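Local coordinates for protein probable fumarate reductase Ifc3 (Shewanella frigidimarina, PDB 1QO8) that catalyses the essentially one-way reduction of fumarate to succinate in vitro, using FAD and four covalently bound c-type hemes, and may serve electron transport to ferric iron, at residues N57-D62 with E81-D86; N388-E393 with S401-K406; P520-F525 with A560-D565; G533-N538 with I545-V550. One frame throughout, in Å; residues are numbered along the deposited sequence.

In the fold
Contacts 1 and 4 approach the FAD from two parts of the protein, while contacts 2 and 3 lie farther out. Contact 1 encloses the iron of heme 4 in the cytochrome part; the side chain of its His59 lies about 9 Å from the FAD. Contact 4 meets the same cofactor through the start of helix 543-563, its nearest atoms about 13 Å from those of contact 1. That helix also carries contact 3 near its end, so contact 4 is nested within the loop that contact 3 closes, their centres about 22 Å apart. Contact 2, on the helix whose first residue, Arg397, is probably the proton donor, comes within about 11 Å of contact 4 between nearest atoms but is farthest from contact 3, centres about 50 Å apart.

Contact 1 (N57-D62 with E81-D86); sequences NSHLGD and ECHSFD. With HEM (protoporphyrin IX containing Fe), chain C.
His59 and His83 meet through a metal. Each ring presents NE2 to the heme iron, one from either face of the porphyrin, and the two NE2 atoms are 3.8 Å apart with FE between them. Coordination is even: the NE2 to FE distance is 1.9 Å for His59 and again 1.9 Å for His83. Each NE2 lies at the edge of the other ring, near its plane, as expected when both nitrogens bind one iron. The histidines reach it from different rotamers, CG of His59 standing between its backbone N and carbonyl carbon (chi1 60°) and CG of His83 lying anti to its carbonyl carbon.

Apolar side chains touch the porphyrin on both sides. Leu60 CD1 packs 3.4 Å from the heme carbon CAB on the His59 side. On the other side, the Phe85 ring turns its edge to the macrocycle, CZ reaching 3.5 Å from CHB, while CZ also lies over one face of the His83 ring. Phe53 stacks on Phe85 in turn.

Cys82 SG lies too near heme CAC for mere packing, consistent with the thioether links inferred from relatives for Cys82 and Cys79. Paired histidine ligands and cysteine attachment mark a bis-histidine c-type heme of the cytochrome c3 kind.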
# COMPACT_ATOMS: atom_id res chain seq x y z
N ASN A 57 -13.51 -0.15 -39.28
CA ASN A 57 -12.62 1.02 -39.42
C ASN A 57 -12.83 1.90 -38.17
O ASN A 57 -13.87 2.54 -38.07
CB ASN A 57 -12.99 1.76 -40.70
CG ASN A 57 -12.26 3.11 -40.93
OD1 ASN A 57 -11.11 3.28 -40.52
ND2 ASN A 57 -12.97 3.95 -41.69
N SER A 58 -11.99 1.63 -37.15
CA SER A 58 -12.28 2.16 -35.82
C SER A 58 -10.98 2.79 -35.40
O SER A 58 -9.95 2.43 -36.02
CB SER A 58 -12.77 1.00 -34.99
OG SER A 58 -11.65 0.31 -34.40
N HIS A 59 -10.97 3.49 -34.25
CA HIS A 59 -9.73 4.02 -33.68
C HIS A 59 -8.78 2.93 -33.15
O HIS A 59 -7.57 3.17 -33.06
CB HIS A 59 -10.08 5.05 -32.59
CG HIS A 59 -10.90 4.51 -31.42
ND1 HIS A 59 -10.35 3.80 -30.39
CD2 HIS A 59 -12.22 4.52 -31.18
CE1 HIS A 59 -11.34 3.47 -29.53
NE2 HIS A 59 -12.52 3.92 -29.99
N LEU A 60 -9.23 1.73 -32.86
CA LEU A 60 -8.38 0.55 -32.57
C LEU A 60 -7.33 0.29 -33.65
O LEU A 60 -6.27 -0.21 -33.24
CB LEU A 60 -9.23 -0.71 -32.39
CG LEU A 60 -10.30 -0.63 -31.30
CD1 LEU A 60 -11.13 -1.86 -31.10
CD2 LEU A 60 -9.65 -0.25 -29.94
N GLY A 61 -7.55 0.61 -34.93
CA GLY A 61 -6.43 0.66 -35.92
C GLY A 61 -6.33 -0.86 -36.40
O GLY A 61 -7.33 -1.58 -36.39
N ASP A 62 -5.17 -1.26 -36.82
CA ASP A 62 -5.10 -2.50 -37.65
C ASP A 62 -4.96 -3.72 -36.74
O ASP A 62 -3.84 -3.97 -36.28
CB ASP A 62 -3.82 -2.37 -38.50
CG ASP A 62 -3.83 -3.54 -39.53
OD1 ASP A 62 -4.68 -4.41 -39.66
OD2 ASP A 62 -2.83 -3.59 -40.27
N GLU A 81 -16.60 -3.79 -24.91
CA GLU A 81 -15.88 -3.87 -23.66
C GLU A 81 -15.83 -2.47 -22.99
O GLU A 81 -15.50 -2.30 -21.82
CB GLU A 81 -14.43 -4.24 -23.97
CG GLU A 81 -14.27 -5.74 -24.38
CD GLU A 81 -14.50 -6.55 -23.12
OE1 GLU A 81 -14.51 -5.97 -22.01
OE2 GLU A 81 -14.75 -7.76 -23.12
N CYS A 82 -15.99 -1.46 -23.86
CA CYS A 82 -15.97 -0.07 -23.47
C CYS A 82 -17.23 0.69 -23.85
O CYS A 82 -17.69 1.45 -22.96
CB CYS A 82 -14.80 0.69 -24.03
SG CYS A 82 -13.24 -0.16 -23.71
N HIS A 83 -17.78 0.42 -25.02
CA HIS A 83 -18.96 1.18 -25.45
C HIS A 83 -20.21 0.39 -25.17
O HIS A 83 -20.19 -0.76 -24.69
CB HIS A 83 -18.93 1.54 -26.91
CG HIS A 83 -17.75 2.32 -27.42
ND1 HIS A 83 -17.67 3.73 -27.32
CD2 HIS A 83 -16.63 1.95 -28.03
CE1 HIS A 83 -16.53 4.12 -27.89
NE2 HIS A 83 -15.80 3.03 -28.34
N SER A 84 -21.37 0.89 -25.57
CA SER A 84 -22.54 -0.02 -25.46
C SER A 84 -23.36 0.09 -26.73
O SER A 84 -24.55 0.31 -26.62
CB SER A 84 -23.26 0.22 -24.14
OG SER A 84 -23.97 -0.94 -23.65
N PHE A 85 -22.75 0.05 -27.93
CA PHE A 85 -23.53 0.15 -29.15
C PHE A 85 -24.61 -0.93 -29.17
O PHE A 85 -24.36 -1.96 -28.57
CB PHE A 85 -22.68 0.05 -30.40
CG PHE A 85 -21.50 0.99 -30.40
CD1 PHE A 85 -21.64 2.37 -30.20
CD2 PHE A 85 -20.25 0.52 -30.58
CE1 PHE A 85 -20.52 3.18 -30.23
CE2 PHE A 85 -19.14 1.31 -30.61
CZ PHE A 85 -19.25 2.66 -30.46
N ASP A 86 -25.75 -0.67 -29.81
CA ASP A 86 -26.80 -1.68 -29.84
C ASP A 86 -26.73 -2.32 -31.25
O ASP A 86 -26.74 -1.59 -32.24
CB ASP A 86 -28.15 -0.98 -29.68
CG ASP A 86 -29.35 -1.87 -29.87
OD1 ASP A 86 -29.36 -3.06 -29.52
OD2 ASP A 86 -30.40 -1.42 -30.38
CHA HEM C . -14.31 6.94 -29.07
CHB HEM C . -16.25 3.53 -31.93
CHC HEM C . -13.72 0.32 -29.37
CHD HEM C . -12.86 3.61 -25.92
C1A HEM C . -15.00 6.37 -30.10
C2A HEM C . -15.67 7.00 -31.23
C3A HEM C . -16.19 6.06 -32.01
C4A HEM C . -15.89 4.77 -31.38
CMA HEM C . -17.03 6.17 -33.31
CAA HEM C . -15.80 8.55 -31.40
CBA HEM C . -14.72 9.15 -32.33
CGA HEM C . -13.38 9.12 -31.64
O1A HEM C . -12.50 8.41 -32.23
O2A HEM C . -13.21 9.77 -30.56
C1B HEM C . -15.57 2.37 -31.59
C2B HEM C . -15.54 1.13 -32.35
C3B HEM C . -14.81 0.28 -31.65
C4B HEM C . -14.37 0.90 -30.43
CMB HEM C . -16.22 1.01 -33.70
CAB HEM C . -14.30 -1.18 -32.01
CBB HEM C . -14.21 -1.57 -33.28
C1C HEM C . -13.33 0.87 -28.17
C2C HEM C . -12.60 0.23 -27.08
C3C HEM C . -12.34 1.16 -26.17
C4C HEM C . -12.89 2.41 -26.63
CMC HEM C . -12.27 -1.26 -27.12
CAC HEM C . -11.53 1.10 -24.82
CBC HEM C . -10.45 0.34 -24.67
C1D HEM C . -13.14 4.82 -26.49
C2D HEM C . -12.88 6.13 -25.86
C3D HEM C . -13.28 7.04 -26.74
C4D HEM C . -13.79 6.38 -27.92
CMD HEM C . -12.28 6.29 -24.45
CAD HEM C . -13.25 8.61 -26.59
CBD HEM C . -14.63 9.16 -26.32
CGD HEM C . -14.80 10.70 -26.21
O1D HEM C . -13.95 11.37 -25.59
O2D HEM C . -15.79 11.23 -26.73
NA HEM C . -15.11 4.99 -30.28
NB HEM C . -14.88 2.19 -30.41
NC HEM C . -13.49 2.20 -27.86
ND HEM C . -13.69 5.00 -27.73
FE HEM C . -14.21 3.60 -29.11

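Contact 2 (N388-E393 with S401-K406); sequences NRFISE and SDAILK
Phe390 and Ile391 press on one face of a short helix at Ala403, whose methyl group is the centre of the contact. The phenyl ring offers this methyl its edge, with CD2 3.8 Å from Ala403 CB and the methyl carbon near the ring plane. CG of Phe390 stands between the backbone N and the carbonyl carbon (chi1 38°), and the ring is thereby carried toward the helix. Farther round its rim, CE2 comes 4.0 Å from Ile404 CG1, the two side chains running at a slant to one another. Ile391 adds a second branch to the grip: its CG2 lies 4.1 Å from Ala403 CB, and its CD1 stands equally far from that methyl.

No hydrogen bond crosses between 388-393 and 401-406, and the looser side is polar. The end of Lys406 leads away from the loop, and Asp402 and Lys406 both pack on His282 of the second subunit. On the far side of the loop Arg389 grips Glu393 side-on within the guanidinium plane: NE to OE2 is 2.9 Å and NH2 to OE1 is 2.8 Å, both nearly straight and both using syn lone pairs. This bidentate salt bridge ties Arg389 to Glu393 within the loop, on the side away from the helix, and Arg389 also pairs with Asp472.

The loop thus lies between helix 397-405, strand 381-383, where Met382 touches both Phe390 and Ile391, and helix 453-469, while Ile404 rests on Pro496 of strand 489-505.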
# COMPACT_ATOMS: atom_id res chain seq x y z
N ASN A 388 -33.84 13.53 -8.52
CA ASN A 388 -33.62 14.65 -7.66
C ASN A 388 -32.19 15.17 -7.74
O ASN A 388 -31.25 14.38 -7.77
CB ASN A 388 -33.87 14.26 -6.15
CG ASN A 388 -35.33 13.82 -6.01
OD1 ASN A 388 -36.21 14.54 -6.49
ND2 ASN A 388 -35.73 12.67 -5.51
N ARG A 389 -31.99 16.48 -7.74
CA ARG A 389 -30.68 17.09 -7.71
C ARG A 389 -30.14 16.81 -6.31
O ARG A 389 -31.01 16.52 -5.52
CB ARG A 389 -30.78 18.63 -7.99
CG ARG A 389 -31.10 18.92 -9.48
CD ARG A 389 -31.38 20.47 -9.64
NE ARG A 389 -30.10 21.12 -9.57
CZ ARG A 389 -29.80 22.19 -8.83
NH1 ARG A 389 -30.87 22.75 -8.20
NH2 ARG A 389 -28.61 22.76 -8.89
N PHE A 390 -28.85 16.88 -6.03
CA PHE A 390 -28.39 16.45 -4.72
C PHE A 390 -27.16 17.31 -4.47
O PHE A 390 -26.60 17.31 -3.43
CB PHE A 390 -27.93 14.98 -4.59
CG PHE A 390 -27.17 14.47 -5.81
CD1 PHE A 390 -27.84 14.02 -6.90
CD2 PHE A 390 -25.79 14.42 -5.83
CE1 PHE A 390 -27.13 13.58 -8.03
CE2 PHE A 390 -25.03 14.04 -6.95
CZ PHE A 390 -25.74 13.56 -8.03
N ILE A 391 -26.81 18.23 -5.35
CA ILE A 391 -25.59 19.02 -5.17
C ILE A 391 -25.55 20.01 -6.35
O ILE A 391 -26.25 19.80 -7.33
CB ILE A 391 -24.29 18.23 -5.04
CG1 ILE A 391 -23.23 19.21 -4.53
CG2 ILE A 391 -23.80 17.51 -6.29
CD1 ILE A 391 -22.02 18.57 -3.84
N SER A 392 -24.88 21.13 -6.14
CA SER A 392 -24.66 22.00 -7.28
C SER A 392 -23.83 21.31 -8.38
O SER A 392 -22.75 20.80 -8.04
CB SER A 392 -23.92 23.24 -6.85
OG SER A 392 -23.50 24.05 -7.96
N GLU A 393 -24.22 21.55 -9.63
CA GLU A 393 -23.49 20.89 -10.74
C GLU A 393 -22.17 21.57 -10.96
O GLU A 393 -21.29 21.07 -11.67
CB GLU A 393 -24.36 20.89 -11.94
CG GLU A 393 -25.59 19.98 -11.83
CD GLU A 393 -26.78 20.68 -11.15
OE1 GLU A 393 -26.59 21.82 -10.65
OE2 GLU A 393 -27.87 20.07 -11.18
N SER A 401 -17.74 13.73 -7.10
CA SER A 401 -17.63 12.26 -6.95
C SER A 401 -18.20 11.71 -5.64
O SER A 401 -18.94 10.74 -5.66
CB SER A 401 -16.16 11.73 -6.80
OG SER A 401 -15.57 12.44 -7.87
N ASP A 402 -17.81 12.41 -4.55
CA ASP A 402 -18.28 11.94 -3.24
C ASP A 402 -19.77 12.10 -3.17
O ASP A 402 -20.37 11.10 -2.74
CB ASP A 402 -17.59 12.67 -2.06
CG ASP A 402 -18.12 12.09 -0.74
OD1 ASP A 402 -17.83 10.91 -0.43
OD2 ASP A 402 -18.91 12.76 -0.03
N ALA A 403 -20.44 13.16 -3.67
CA ALA A 403 -21.91 13.13 -3.56
C ALA A 403 -22.57 12.12 -4.50
O ALA A 403 -23.60 11.55 -4.18
CB ALA A 403 -22.50 14.52 -3.84
N ILE A 404 -22.06 11.90 -5.72
CA ILE A 404 -22.60 10.81 -6.53
C ILE A 404 -22.50 9.47 -5.76
O ILE A 404 -23.51 8.77 -5.71
CB ILE A 404 -21.92 10.72 -7.92
CG1 ILE A 404 -22.12 12.00 -8.79
CG2 ILE A 404 -22.56 9.52 -8.57
CD1 ILE A 404 -21.18 12.13 -9.95
N LEU A 405 -21.39 9.09 -5.15
CA LEU A 405 -21.22 7.83 -4.44
C LEU A 405 -22.19 7.68 -3.27
O LEU A 405 -22.51 6.52 -2.97
CB LEU A 405 -19.76 7.61 -3.94
CG LEU A 405 -18.81 7.58 -5.18
CD1 LEU A 405 -17.33 7.66 -4.84
CD2 LEU A 405 -19.03 6.26 -5.93
N LYS A 406 -22.69 8.78 -2.70
CA LYS A 406 -23.70 8.75 -1.65
C LYS A 406 -25.12 8.58 -2.20
O LYS A 406 -26.00 8.38 -1.37
CB LYS A 406 -23.76 10.02 -0.83
CG LYS A 406 -22.44 10.44 -0.20
CD LYS A 406 -22.66 11.68 0.69
CE LYS A 406 -22.59 11.31 2.13
NZ LYS A 406 -21.40 11.78 2.90

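Contact 3 (P520-F525 with A560-D565); sequences PIDGLF and AKHALD
The imidazole of His562 reaches from the last turn of its helix to the corner between two strands, where it meets a carboxylate, a peptide and a phenyl ring. NE2 donates to Asp522 OD1 over 3.1 Å, with an N-H...O angle of 154°. The acceptor lies close to the imidazole plane, but the carboxylate is turned: the two planes stand 67° apart, and the nitrogen meets OD1 from above the carboxylate plane. Neither group depends on this bond alone, for Asp522 OD2 is hydrogen-bonded to Ser283 OG and His562 ND1 to Ser303 OG. With both ring nitrogens engaged, the rotation of the imidazole is fixed.

The corner itself is a type II beta turn from Ile521 to Leu524, closed by a backbone hydrogen bond from Leu524 N to Ile521 O. It joins strand 520-521 to strand 524-526, an outermost strand of the five-stranded parallel sheet in the Rossmann-type FAD-binding domain, against which helix 543-563 is laid. Gly523 occupies the turn position with positive phi, and its backbone N approaches His562 CE1 to 3.7 Å.

Phe525 comes to the imidazole from another direction. It aims its edge at the face of His562 in an offset edge-to-face pair, with centroids 5.9 Å apart and planes at 66°. The far corner of the phenyl ring, CZ, also touches the aliphatic root of the histidine, 3.9 Å from CB. Ser303 and Val305 of the adjoining strand 303-306 pack against Phe525, while Ala560, on another side of the helix, faces helix 131-143.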
# COMPACT_ATOMS: atom_id res chain seq x y z
N PRO A 520 18.83 -1.01 -7.21
CA PRO A 520 18.37 -1.55 -8.49
C PRO A 520 18.36 -3.05 -8.43
O PRO A 520 19.25 -3.73 -7.87
CB PRO A 520 19.37 -0.95 -9.50
CG PRO A 520 20.39 -0.22 -8.67
CD PRO A 520 19.63 0.25 -7.46
N ILE A 521 17.28 -3.67 -8.89
CA ILE A 521 17.26 -5.13 -9.00
C ILE A 521 17.89 -5.43 -10.37
O ILE A 521 17.55 -4.75 -11.36
CB ILE A 521 15.82 -5.65 -8.98
CG1 ILE A 521 15.17 -5.36 -7.62
CG2 ILE A 521 15.76 -7.11 -9.38
CD1 ILE A 521 13.69 -5.63 -7.54
N ASP A 522 18.89 -6.29 -10.33
CA ASP A 522 19.68 -6.70 -11.46
C ASP A 522 18.85 -7.36 -12.55
O ASP A 522 18.27 -8.42 -12.32
CB ASP A 522 20.73 -7.76 -10.96
CG ASP A 522 21.67 -8.07 -12.13
OD1 ASP A 522 22.32 -7.14 -12.64
OD2 ASP A 522 21.69 -9.25 -12.54
N GLY A 523 18.78 -6.78 -13.73
CA GLY A 523 17.93 -7.37 -14.79
C GLY A 523 16.55 -6.74 -14.94
O GLY A 523 15.83 -7.15 -15.90
N LEU A 524 16.05 -5.90 -14.06
CA LEU A 524 14.64 -5.48 -14.04
C LEU A 524 14.45 -3.98 -14.26
O LEU A 524 15.05 -3.17 -13.57
CB LEU A 524 13.94 -5.77 -12.72
CG LEU A 524 12.52 -6.28 -12.64
CD1 LEU A 524 11.74 -5.77 -11.44
CD2 LEU A 524 11.65 -6.19 -13.88
N PHE A 525 13.68 -3.55 -15.26
CA PHE A 525 13.45 -2.12 -15.57
C PHE A 525 11.95 -1.86 -15.69
O PHE A 525 11.20 -2.82 -15.82
CB PHE A 525 14.15 -1.71 -16.87
CG PHE A 525 15.66 -1.97 -16.84
CD1 PHE A 525 16.14 -3.24 -17.14
CD2 PHE A 525 16.52 -0.99 -16.44
CE1 PHE A 525 17.49 -3.50 -17.05
CE2 PHE A 525 17.90 -1.25 -16.35
CZ PHE A 525 18.38 -2.52 -16.68
N ALA A 560 18.96 -2.46 -22.74
CA ALA A 560 19.77 -2.99 -23.82
C ALA A 560 21.26 -2.92 -23.44
O ALA A 560 21.98 -3.90 -23.61
CB ALA A 560 19.57 -2.27 -25.14
N LYS A 561 21.63 -1.79 -22.87
CA LYS A 561 22.97 -1.55 -22.37
C LYS A 561 23.36 -2.62 -21.35
O LYS A 561 24.46 -3.20 -21.39
CB LYS A 561 23.10 -0.12 -21.83
CG LYS A 561 23.65 0.83 -22.86
CD LYS A 561 23.42 2.32 -22.79
CE LYS A 561 23.83 3.03 -21.53
NZ LYS A 561 23.65 4.52 -21.56
N HIS A 562 22.40 -3.05 -20.52
CA HIS A 562 22.70 -4.02 -19.48
C HIS A 562 22.78 -5.41 -20.08
O HIS A 562 23.52 -6.26 -19.56
CB HIS A 562 21.61 -3.94 -18.42
CG HIS A 562 21.73 -4.97 -17.33
ND1 HIS A 562 21.09 -6.21 -17.42
CD2 HIS A 562 22.43 -4.95 -16.19
CE1 HIS A 562 21.37 -6.86 -16.31
NE2 HIS A 562 22.16 -6.12 -15.55
N ALA A 563 22.03 -5.68 -21.15
CA ALA A 563 22.10 -6.96 -21.82
C ALA A 563 23.37 -7.16 -22.64
O ALA A 563 23.90 -8.25 -22.71
CB ALA A 563 20.93 -7.17 -22.77
N LEU A 564 23.72 -6.15 -23.41
CA LEU A 564 24.99 -6.13 -24.11
C LEU A 564 25.91 -5.60 -23.05
O LEU A 564 25.39 -5.61 -21.90
CB LEU A 564 24.90 -5.02 -25.16
CG LEU A 564 23.68 -5.29 -26.03
CD1 LEU A 564 23.30 -4.09 -26.87
CD2 LEU A 564 23.91 -6.53 -26.86
N ASP A 565 27.06 -5.04 -23.32
CA ASP A 565 27.67 -4.40 -22.12
C ASP A 565 29.17 -4.46 -22.29
O ASP A 565 29.92 -3.50 -22.51
CB ASP A 565 27.36 -5.10 -20.81
CG ASP A 565 27.72 -6.52 -20.42
OD1 ASP A 565 28.95 -6.71 -20.49
OD2 ASP A 565 26.95 -7.45 -20.09

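Contact 4 (G533-N538 with I545-V550); sequences GVHGYN and IADTVV. With FAD (flavin-adenine dinucleotide), chain G.
Asp547 carries most of the buried surface here, projecting from helix 543-563 against Val534 and His535. Its CG lies anti to the backbone N (chi1 176°), which sends the carboxylate out to the loop, where the two oxygens part company. OD1 touches a methyl group, Val534 CG2, at 3.6 Å. OD2 instead comes near the imidazole of His535, 3.5 Å from CE1, with the ring and carboxylate planes 75° apart.

No hydrogen bond joins the acid to the histidine: Asp547 OD2 remains 4.1 Å from His535 NE2. Val534 lies alongside both, its CG1 resting over the rim of one face of the His535 ring while CG2 meets the acid. Beyond the contact, His535 meets the ring of His500 almost at a right angle, and Val534 packs on Leu207 of helix 201-220.

The neighbouring helix residues turn to the cofactor. Ile545 N donates an almost straight bond to FAD O2, 2.9 Å long, and Thr548 CG2 lies 3.2 Å from FAD O5'. In this protein the loop 533-538 packs beside the first turns of helix 543-563, and the amide that the first turn gives to flavin O2 is consistent with the FAD site of the fumarate reductase and succinate dehydrogenase flavoproteins.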
# COMPACT_ATOMS: atom_id res chain seq x y z
N GLY A 533 5.87 7.62 -8.52
CA GLY A 533 6.91 8.61 -8.46
C GLY A 533 6.96 9.73 -9.49
O GLY A 533 7.50 10.82 -9.20
N VAL A 534 6.60 9.60 -10.74
CA VAL A 534 6.64 10.68 -11.73
C VAL A 534 5.60 11.75 -11.39
O VAL A 534 5.85 12.92 -11.46
CB VAL A 534 6.41 10.09 -13.14
CG1 VAL A 534 6.45 11.27 -14.15
CG2 VAL A 534 7.55 9.14 -13.45
N HIS A 535 4.40 11.36 -10.94
CA HIS A 535 3.25 12.17 -10.72
C HIS A 535 2.92 12.47 -9.26
O HIS A 535 1.98 13.26 -8.99
CB HIS A 535 2.00 11.51 -11.36
CG HIS A 535 2.22 11.22 -12.80
ND1 HIS A 535 2.24 9.91 -13.29
CD2 HIS A 535 2.47 12.05 -13.85
CE1 HIS A 535 2.44 9.94 -14.60
NE2 HIS A 535 2.62 11.22 -14.95
N GLY A 536 3.77 12.01 -8.34
CA GLY A 536 3.40 12.16 -6.93
C GLY A 536 1.95 11.85 -6.65
O GLY A 536 1.48 10.74 -7.00
N TYR A 537 1.24 12.70 -5.94
CA TYR A 537 -0.15 12.35 -5.56
C TYR A 537 -1.16 12.72 -6.63
O TYR A 537 -2.34 12.43 -6.41
CB TYR A 537 -0.53 13.02 -4.22
CG TYR A 537 0.14 12.49 -2.97
CD1 TYR A 537 1.16 11.54 -3.04
CD2 TYR A 537 -0.27 12.92 -1.71
CE1 TYR A 537 1.75 11.05 -1.88
CE2 TYR A 537 0.32 12.44 -0.53
CZ TYR A 537 1.32 11.50 -0.64
OH TYR A 537 1.92 10.97 0.48
N ASN A 538 -0.80 13.29 -7.79
CA ASN A 538 -1.92 13.61 -8.73
C ASN A 538 -1.34 13.79 -10.11
O ASN A 538 -0.47 14.66 -10.25
CB ASN A 538 -2.65 14.87 -8.25
CG ASN A 538 -3.82 15.21 -9.17
OD1 ASN A 538 -4.72 14.43 -9.44
ND2 ASN A 538 -3.75 16.38 -9.79
N ILE A 545 1.22 10.44 -20.72
CA ILE A 545 1.65 10.09 -22.09
C ILE A 545 3.12 10.49 -22.20
O ILE A 545 3.91 9.69 -22.72
CB ILE A 545 0.83 10.72 -23.25
CG1 ILE A 545 -0.49 10.00 -23.26
CG2 ILE A 545 1.52 10.59 -24.62
CD1 ILE A 545 -0.32 8.54 -23.75
N ALA A 546 3.52 11.66 -21.69
CA ALA A 546 4.91 12.04 -21.84
C ALA A 546 5.87 11.13 -21.10
O ALA A 546 7.00 10.86 -21.51
CB ALA A 546 5.13 13.47 -21.31
N ASP A 547 5.48 10.73 -19.90
CA ASP A 547 6.15 9.71 -19.09
C ASP A 547 6.32 8.42 -19.89
O ASP A 547 7.42 7.91 -19.94
CB ASP A 547 5.25 9.49 -17.87
CG ASP A 547 5.68 8.39 -16.91
OD1 ASP A 547 6.87 8.00 -16.84
OD2 ASP A 547 4.77 7.92 -16.19
N THR A 548 5.36 7.86 -20.58
CA THR A 548 5.54 6.60 -21.32
C THR A 548 6.58 6.78 -22.42
O THR A 548 7.40 5.86 -22.63
CB THR A 548 4.24 6.05 -21.93
OG1 THR A 548 3.81 6.99 -22.95
CG2 THR A 548 3.13 5.93 -20.88
N VAL A 549 6.69 7.99 -23.01
CA VAL A 549 7.69 8.16 -24.04
C VAL A 549 9.08 8.33 -23.42
O VAL A 549 10.06 7.67 -23.75
CB VAL A 549 7.41 9.35 -24.99
CG1 VAL A 549 8.53 9.49 -25.99
CG2 VAL A 549 6.07 9.09 -25.70
N VAL A 550 9.20 9.28 -22.52
CA VAL A 550 10.51 9.60 -21.98
C VAL A 550 11.09 8.38 -21.22
O VAL A 550 12.27 8.09 -21.37
CB VAL A 550 10.40 10.80 -21.06
CG1 VAL A 550 11.63 10.98 -20.18
CG2 VAL A 550 10.16 12.10 -21.84
PA FAD G . -0.80 0.96 -21.15
O1A FAD G . -0.98 1.81 -22.37
O2A FAD G . -1.87 0.56 -20.42
O5B FAD G . -0.41 -0.42 -21.79
C5B FAD G . 0.06 -1.58 -20.99
C4B FAD G . 0.12 -2.86 -21.97
O4B FAD G . 0.61 -3.96 -21.05
C3B FAD G . -1.31 -3.34 -22.36
O3B FAD G . -1.66 -3.39 -23.67
C2B FAD G . -1.61 -4.56 -21.41
O2B FAD G . -2.47 -5.58 -21.96
C1B FAD G . -0.25 -5.14 -21.33
N9A FAD G . -0.03 -5.97 -20.14
C8A FAD G . -0.52 -5.78 -18.87
N7A FAD G . -0.23 -6.77 -18.07
C5A FAD G . 0.49 -7.68 -18.85
C6A FAD G . 1.01 -9.02 -18.59
N6A FAD G . 0.93 -9.62 -17.43
N1A FAD G . 1.68 -9.57 -19.63
C2A FAD G . 1.72 -9.01 -20.89
N3A FAD G . 1.24 -7.79 -21.22
C4A FAD G . 0.62 -7.21 -20.16
N1 FAD G . -2.58 10.74 -20.02
C2 FAD G . -2.02 11.76 -20.61
O2 FAD G . -0.98 12.27 -20.36
N3 FAD G . -2.64 12.46 -21.69
C4 FAD G . -3.87 11.95 -22.10
O4 FAD G . -4.47 12.51 -22.97
C4X FAD G . -4.50 10.84 -21.39
N5 FAD G . -5.72 10.41 -21.75
C5X FAD G . -6.28 9.33 -21.15
C6 FAD G . -7.54 8.92 -21.59
C7 FAD G . -8.14 7.83 -21.01
C7M FAD G . -9.48 7.32 -21.42
C8 FAD G . -7.41 7.11 -19.99
C8M FAD G . -8.01 5.87 -19.41
C9 FAD G . -6.15 7.49 -19.59
C9A FAD G . -5.55 8.59 -20.14
N10 FAD G . -4.28 9.10 -19.78
C10 FAD G . -3.75 10.18 -20.36
C1' FAD G . -3.32 8.22 -19.04
C2' FAD G . -2.27 7.62 -20.03
O2' FAD G . -3.12 7.31 -21.19
C3' FAD G . -1.90 6.24 -19.45
O3' FAD G . -1.33 6.37 -18.15
C4' FAD G . -0.61 5.77 -20.21
O4' FAD G . -1.08 5.55 -21.58
C5' FAD G . -0.24 4.37 -19.61
O5' FAD G . 0.76 3.79 -20.66
P FAD G . 1.52 2.47 -20.43
O1P FAD G . 2.39 2.32 -21.65
O2P FAD G . 2.07 2.62 -19.16
O3P FAD G . 0.45 1.50 -20.28